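Local coordinates for protein proteasome accessory factor B/C (PafBC) (Paenarthrobacter aurescens, PDB 6SJ9) that probably acts as a transcriptional regulator of the bacterial DNA damage response, combining winged helix-turn-helix modules with WYL and WCX domains, at residues 402-405 / 410-413; 94-99 / 358-363. All coordinates share one frame; numbering follows the deposited sequence.

Contact 1 (402-405 / 410-413); sequences LDIQ and HVYI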
ATOM      1  N   LEU A 402       8.733  -2.142  11.484  1.00 73.07           N
ATOM      2  CA  LEU A 402       9.837  -2.695  10.683  1.00 66.76           C
ATOM      3  C   LEU A 402      11.126  -1.884  10.780  1.00 65.50           C
ATOM      4  O   LEU A 402      11.159  -0.712  10.394  1.00 65.06           O
ATOM      5  CB  LEU A 402       9.442  -2.817   9.215  1.00 64.21           C
ATOM      6  CG  LEU A 402       8.393  -3.902   9.033  1.00 66.00           C
ATOM      7  CD1 LEU A 402       8.245  -4.255   7.607  1.00 61.93           C
ATOM      8  CD2 LEU A 402       8.783  -5.102   9.842  1.00 70.22           C
ATOM      9  N   ASP A 403      12.209  -2.537  11.185  1.00 64.57           N
ATOM     10  CA  ASP A 403      13.541  -1.955  11.041  1.00 67.70           C
ATOM     11  C   ASP A 403      14.200  -2.604   9.834  1.00 58.37           C
ATOM     12  O   ASP A 403      14.468  -3.811   9.846  1.00 53.36           O
ATOM     13  CB  ASP A 403      14.441  -2.180  12.264  1.00 74.11           C
ATOM     14  CG  ASP A 403      13.988  -1.425  13.497  1.00 80.61           C
ATOM     15  OD1 ASP A 403      14.649  -1.594  14.549  1.00 81.46           O
ATOM     16  OD2 ASP A 403      12.975  -0.688  13.427  1.00 85.18           O
ATOM     17  N   ILE A 404      14.521  -1.779   8.840  1.00 55.03           N
ATOM     18  CA  ILE A 404      15.079  -2.204   7.560  1.00 52.07           C
ATOM     19  C   ILE A 404      16.489  -1.629   7.400  1.00 50.40           C
ATOM     20  O   ILE A 404      16.704  -0.431   7.658  1.00 48.16           O
ATOM     21  CB  ILE A 404      14.181  -1.749   6.400  1.00 52.74           C
ATOM     22  CG1 ILE A 404      12.800  -2.374   6.609  1.00 53.76           C
ATOM     23  CG2 ILE A 404      14.773  -2.236   5.080  1.00 52.82           C
ATOM     24  CD1 ILE A 404      11.699  -1.735   5.861  1.00 51.54           C
ATOM     25  N   GLN A 405      17.441  -2.502   7.021  1.00 47.48           N
ATOM     26  CA  GLN A 405      18.795  -2.143   6.589  1.00 47.44           C
ATOM     27  C   GLN A 405      18.974  -2.594   5.129  1.00 43.74           C
ATOM     28  O   GLN A 405      18.705  -3.755   4.782  1.00 39.97           O
ATOM     29  CB  GLN A 405      19.919  -2.817   7.390  1.00 50.63           C
ATOM     30  CG  GLN A 405      20.092  -2.372   8.815  1.00 62.01           C
ATOM     31  CD  GLN A 405      18.904  -2.776   9.687  1.00 66.67           C
ATOM     32  OE1 GLN A 405      18.457  -1.995  10.493  1.00 73.06           O
ATOM     33  NE2 GLN A 405      18.404  -4.008   9.529  1.00 66.53           N
ATOM     34  N   HIS A 410      22.531  -6.225  -0.277  1.00 43.05           N
ATOM     35  CA  HIS A 410      22.195  -6.974   0.941  1.00 43.49           C
ATOM     36  C   HIS A 410      21.079  -6.268   1.715  1.00 38.99           C
ATOM     37  O   HIS A 410      21.284  -5.152   2.203  1.00 39.88           O
ATOM     38  CB  HIS A 410      23.434  -7.151   1.785  1.00 53.54           C
ATOM     39  CG  HIS A 410      23.225  -8.059   2.939  1.00 60.98           C
ATOM     40  ND1 HIS A 410      24.035  -8.053   4.051  1.00 67.21           N
ATOM     41  CD2 HIS A 410      22.317  -9.044   3.135  1.00 64.34           C
ATOM     42  CE1 HIS A 410      23.611  -8.974   4.905  1.00 68.36           C
ATOM     43  NE2 HIS A 410      22.571  -9.592   4.369  1.00 65.41           N
ATOM     44  N   VAL A 411      19.893  -6.884   1.802  1.00 37.45           N
ATOM     45  CA  VAL A 411      18.718  -6.277   2.441  1.00 40.37           C
ATOM     46  C   VAL A 411      18.245  -7.176   3.575  1.00 39.97           C
ATOM     47  O   VAL A 411      18.061  -8.385   3.389  1.00 42.36           O
ATOM     48  CB  VAL A 411      17.550  -6.025   1.453  1.00 36.53           C
ATOM     49  CG1 VAL A 411      16.433  -5.077   2.148  1.00 34.90           C
ATOM     50  CG2 VAL A 411      18.063  -5.389   0.182  1.00 35.43           C
ATOM     51  N   TYR A 412      18.040  -6.597   4.751  1.00 40.46           N
ATOM     52  CA  TYR A 412      17.576  -7.432   5.852  1.00 47.78           C
ATOM     53  C   TYR A 412      16.705  -6.607   6.788  1.00 48.62           C
ATOM     54  O   TYR A 412      16.930  -5.409   6.982  1.00 49.78           O
ATOM     55  CB  TYR A 412      18.738  -8.137   6.600  1.00 59.99           C
ATOM     56  CG  TYR A 412      19.852  -7.264   7.108  1.00 68.38           C
ATOM     57  CD1 TYR A 412      20.760  -6.659   6.236  1.00 68.76           C
ATOM     58  CD2 TYR A 412      20.025  -7.075   8.480  1.00 76.83           C
ATOM     59  CE1 TYR A 412      21.786  -5.856   6.717  1.00 75.38           C
ATOM     60  CE2 TYR A 412      21.060  -6.276   8.975  1.00 78.71           C
ATOM     61  CZ  TYR A 412      21.930  -5.668   8.095  1.00 79.78           C
ATOM     62  OH  TYR A 412      22.946  -4.870   8.600  1.00 83.86           O
ATOM     63  N   ILE A 413      15.659  -7.262   7.271  1.00 50.05           N
ATOM     64  CA  ILE A 413      14.687  -6.717   8.207  1.00 60.32           C
ATOM     65  C   ILE A 413      15.080  -7.268   9.566  1.00 68.74           C
ATOM     66  O   ILE A 413      14.996  -8.472   9.789  1.00 69.37           O
ATOM     67  CB  ILE A 413      13.260  -7.108   7.796  1.00 63.03           C
ATOM     68  CG1 ILE A 413      12.960  -6.487   6.439  1.00 61.68           C
ATOM     69  CG2 ILE A 413      12.265  -6.648   8.815  1.00 69.36           C
ATOM     70  CD1 ILE A 413      11.577  -6.760   5.851  1.00 60.29           C
TER
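With CG of Y412 lodged between its own backbone N and carbonyl carbon (chi1 54°), the phenol swings across to Q405. CB of Q405 sits over one face of the ring, 3.8 Å from the Y412 centroid, a CH-pi contact displaced toward the rim. A bend at chi2 (67°) turns the Q405 amide back beside the same ring, NE2 lying 3.5 Å from Y412 CE2. The two residues form an antiparallel hydrogen-bonded pair: Q405 N reaches Y412 O at 3.0 Å, and Y412 N reaches Q405 O at 2.9 Å, both nearly straight. This is one pair of the beta hairpin 404-407/410-413 in the PafC helix-turn-helix region, consistent with the wing of a winged helix-turn-helix. On the other face I404 and I413 lie side by side, CG1 to CG1 at 4.1 Å. From the loop before the strand, L402 CD2 touches I413 CG2. Were Y412 an alanine, Q405 CB would probably lose the ring face it packs on, and E407 its hydroxyl partner. The hairpin thus separates its chemistry by face: I404 and I413 pair aliphatic branches, while Q405 and Y412 pack together and send polar ends to R188, a weak bond from OE1, and to E407.

Contact 2 (94-99 / 358-363); sequences TPAEST and FLVHHQ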
ATOM      1  N   THR A  94       5.493 -10.865  14.376  1.00 51.64           N
ATOM      2  CA  THR A  94       6.870 -11.058  13.976  1.00 49.34           C
ATOM      3  C   THR A  94       7.208 -10.161  12.776  1.00 52.43           C
ATOM      4  O   THR A  94       6.323  -9.715  12.035  1.00 50.81           O
ATOM      5  CB  THR A  94       7.114 -12.499  13.581  1.00 45.80           C
ATOM      6  OG1 THR A  94       6.446 -12.727  12.334  1.00 40.86           O
ATOM      7  CG2 THR A  94       6.607 -13.476  14.702  1.00 46.47           C
ATOM      8  N   PRO A  95       8.503  -9.927  12.533  1.00 49.94           N
ATOM      9  CA  PRO A  95       8.864  -9.164  11.335  1.00 39.85           C
ATOM     10  C   PRO A  95       8.310  -9.752  10.045  1.00 39.86           C
ATOM     11  O   PRO A  95       7.786  -8.996   9.216  1.00 45.57           O
ATOM     12  CB  PRO A  95      10.399  -9.170  11.376  1.00 39.80           C
ATOM     13  CG  PRO A  95      10.735  -9.286  12.923  1.00 41.61           C
ATOM     14  CD  PRO A  95       9.657 -10.229  13.420  1.00 47.99           C
ATOM     15  N   ALA A  96       8.338 -11.072   9.876  1.00 39.50           N
ATOM     16  CA  ALA A  96       7.741 -11.665   8.697  1.00 40.98           C
ATOM     17  C   ALA A  96       6.262 -11.277   8.597  1.00 47.95           C
ATOM     18  O   ALA A  96       5.827 -10.721   7.582  1.00 49.95           O
ATOM     19  CB  ALA A  96       7.921 -13.188   8.697  1.00 41.39           C
ATOM     20  N   GLU A  97       5.488 -11.517   9.665  1.00 46.58           N
ATOM     21  CA  GLU A  97       4.071 -11.157   9.667  1.00 43.37           C
ATOM     22  C   GLU A  97       3.841  -9.689   9.339  1.00 43.85           C
ATOM     23  O   GLU A  97       2.877  -9.347   8.650  1.00 43.11           O
ATOM     24  CB  GLU A  97       3.441 -11.456  11.028  1.00 41.17           C
ATOM     25  CG  GLU A  97       3.381 -12.898  11.310  1.00 47.32           C
ATOM     26  CD  GLU A  97       2.934 -13.191  12.765  1.00 50.74           C
ATOM     27  OE1 GLU A  97       3.079 -12.311  13.629  1.00 50.09           O
ATOM     28  OE2 GLU A  97       2.468 -14.323  13.005  1.00 52.63           O
ATOM     29  N   SER A  98       4.654  -8.803   9.916  1.00 42.07           N
ATOM     30  CA  SER A  98       4.516  -7.383   9.670  1.00 39.59           C
ATOM     31  C   SER A  98       4.803  -7.024   8.226  1.00 41.74           C
ATOM     32  O   SER A  98       4.173  -6.104   7.691  1.00 43.78           O
ATOM     33  CB  SER A  98       5.485  -6.621  10.575  1.00 46.37           C
ATOM     34  OG  SER A  98       5.286  -6.990  11.937  1.00 52.43           O
ATOM     35  N   THR A  99       5.748  -7.728   7.585  1.00 41.80           N
ATOM     36  CA  THR A  99       6.047  -7.418   6.190  1.00 39.73           C
ATOM     37  C   THR A  99       4.917  -7.875   5.269  1.00 40.03           C
ATOM     38  O   THR A  99       4.498  -7.123   4.398  1.00 39.55           O
ATOM     39  CB  THR A  99       7.368  -8.072   5.765  1.00 40.19           C
ATOM     40  OG1 THR A  99       8.385  -7.736   6.712  1.00 40.47           O
ATOM     41  CG2 THR A  99       7.787  -7.603   4.371  1.00 37.13           C
ATOM     42  N   PHE A 358      13.660 -14.602   3.147  1.00 42.51           N
ATOM     43  CA  PHE A 358      15.040 -14.131   2.978  1.00 39.90           C
ATOM     44  C   PHE A 358      15.305 -12.887   3.804  1.00 38.71           C
ATOM     45  O   PHE A 358      16.324 -12.801   4.492  1.00 43.41           O
ATOM     46  CB  PHE A 358      15.329 -13.803   1.511  1.00 38.34           C
ATOM     47  CG  PHE A 358      15.322 -14.986   0.629  1.00 44.80           C
ATOM     48  CD1 PHE A 358      16.460 -15.812   0.541  1.00 49.71           C
ATOM     49  CD2 PHE A 358      14.184 -15.315  -0.081  1.00 44.32           C
ATOM     50  CE1 PHE A 358      16.480 -16.923  -0.284  1.00 49.50           C
ATOM     51  CE2 PHE A 358      14.180 -16.421  -0.887  1.00 52.94           C
ATOM     52  CZ  PHE A 358      15.322 -17.248  -0.991  1.00 52.75           C
ATOM     53  N   LEU A 359      14.380 -11.925   3.752  1.00 39.38           N
ATOM     54  CA  LEU A 359      14.560 -10.632   4.398  1.00 40.51           C
ATOM     55  C   LEU A 359      14.694 -10.764   5.910  1.00 42.22           C
ATOM     56  O   LEU A 359      15.410  -9.971   6.539  1.00 41.77           O
ATOM     57  CB  LEU A 359      13.389  -9.707   4.032  1.00 38.21           C
ATOM     58  CG  LEU A 359      13.381  -9.078   2.635  1.00 41.12           C
ATOM     59  CD1 LEU A 359      12.017  -8.421   2.326  1.00 41.92           C
ATOM     60  CD2 LEU A 359      14.491  -8.013   2.481  1.00 38.90           C
ATOM     61  N   VAL A 360      13.978 -11.721   6.521  1.00 43.19           N
ATOM     62  CA  VAL A 360      14.012 -11.878   7.977  1.00 47.09           C
ATOM     63  C   VAL A 360      15.010 -12.934   8.426  1.00 49.58           C
ATOM     64  O   VAL A 360      15.204 -13.094   9.637  1.00 51.24           O
ATOM     65  CB  VAL A 360      12.642 -12.247   8.608  1.00 48.74           C
ATOM     66  CG1 VAL A 360      11.550 -11.240   8.272  1.00 47.21           C
ATOM     67  CG2 VAL A 360      12.262 -13.696   8.303  1.00 49.41           C
ATOM     68  N   HIS A 361      15.552 -13.738   7.513  1.00 50.09           N
ATOM     69  CA  HIS A 361      16.574 -14.698   7.908  1.00 51.15           C
ATOM     70  C   HIS A 361      17.775 -13.954   8.490  1.00 54.09           C
ATOM     71  O   HIS A 361      18.015 -12.780   8.178  1.00 54.70           O
ATOM     72  CB  HIS A 361      16.989 -15.518   6.699  1.00 55.22           C
ATOM     73  CG  HIS A 361      17.917 -16.656   6.995  1.00 58.35           C
ATOM     74  ND1 HIS A 361      19.290 -16.524   6.928  1.00 58.70           N
ATOM     75  CD2 HIS A 361      17.676 -17.943   7.336  1.00 57.56           C
ATOM     76  CE1 HIS A 361      19.854 -17.687   7.195  1.00 57.70           C
ATOM     77  NE2 HIS A 361      18.897 -18.563   7.448  1.00 59.56           N
ATOM     78  N   HIS A 362      18.546 -14.646   9.336  1.00 56.39           N
ATOM     79  CA  HIS A 362      19.617 -13.945  10.035  1.00 60.15           C
ATOM     80  C   HIS A 362      20.666 -13.420   9.050  1.00 57.82           C
ATOM     81  O   HIS A 362      21.250 -12.362   9.291  1.00 58.56           O
ATOM     82  CB  HIS A 362      20.230 -14.832  11.154  1.00 64.71           C
ATOM     83  CG  HIS A 362      21.075 -15.982  10.676  1.00 66.68           C
ATOM     84  ND1 HIS A 362      20.567 -17.250  10.471  1.00 68.01           N
ATOM     85  CD2 HIS A 362      22.407 -16.075  10.451  1.00 67.82           C
ATOM     86  CE1 HIS A 362      21.537 -18.053  10.066  1.00 68.04           C
ATOM     87  NE2 HIS A 362      22.664 -17.368  10.054  1.00 68.52           N
ATOM     88  N   GLN A 363      20.846 -14.072   7.897  1.00 55.53           N
ATOM     89  CA  GLN A 363      21.798 -13.549   6.913  1.00 57.27           C
ATOM     90  C   GLN A 363      21.174 -12.604   5.891  1.00 52.77           C
ATOM     91  O   GLN A 363      21.899 -12.042   5.053  1.00 49.16           O
ATOM     92  CB  GLN A 363      22.510 -14.687   6.203  1.00 63.57           C
ATOM     93  CG  GLN A 363      23.266 -15.560   7.182  1.00 69.44           C
ATOM     94  CD  GLN A 363      24.427 -16.217   6.515  1.00 78.56           C
ATOM     95  OE1 GLN A 363      25.511 -16.360   7.106  1.00 84.29           O
ATOM     96  NE2 GLN A 363      24.222 -16.630   5.266  1.00 80.49           N
TER
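V360 meets P95 and A96 where the helix 95-118 begins, behind a capping box formed by T94 and E97, and near the C-terminal end of the helix 346-360 of the PafC helix-turn-helix region. One methyl does the touching. CG1 of V360 lies anti to its own carbonyl carbon (chi1 -56°) and rests on the first turn of the other helix, 3.6 Å from A96 N. The same methyl is 3.9 Å from P95 CB and 4.1 Å from A96 CB, so it rests against the backbone between the two residues as much as against their side chains. The contact is small and apolar, a single branch against a helix start.

Behind this first shell, the first turn is closed by its cap. E97 N donates to T94 OG1, and T94 N returns the bond to E97 OE1, met from above the carboxylate plane. E97 is held in turn by a salt bridge from OE1 to K464 and a hydrogen bond from OE2 to S460, which ties the cap to the helix 457-469. Farther along the turn, S98 OG and S98 N both donate to T94 O, so two bonds grip that carbonyl. V356, one turn before V360, also packs on A96 and T99, extending the seam between the helices, while P95 and T99 reach I413 on the hairpin. Past V360 the chain runs on through H361, where Q363 N donates to H361 ND1 at 3.1 Å, tilted 31° from the imidazole plane. Inside the capped turn, T99 OG1 donates to P95 O at 2.9 Å from above the carbonyl plane, and T99 N bonds the same oxygen.

The centres of contacts 1 and 2 are about 8 Å apart, and the two touch directly. Along the chain both segments of contact 2 precede those of contact 1; 258 residues lie between them, whereas the hairpin of contact 1 is local. Segments 358-363, 402-405 and 410-413 all fall within the PafC helix-turn-helix range; 94-99 comes from far earlier in the chain. I413 N probably bonds L359 O and H410 NE2 probably bonds Q363 O, linking the hairpin strand to the last turn of the helix 346-360 and the loop after it, while I413 CD1 packs on T99. Here, then, the helix 95-118 packs against the helix-turn-helix region, on both its hairpin and its helix 346-360.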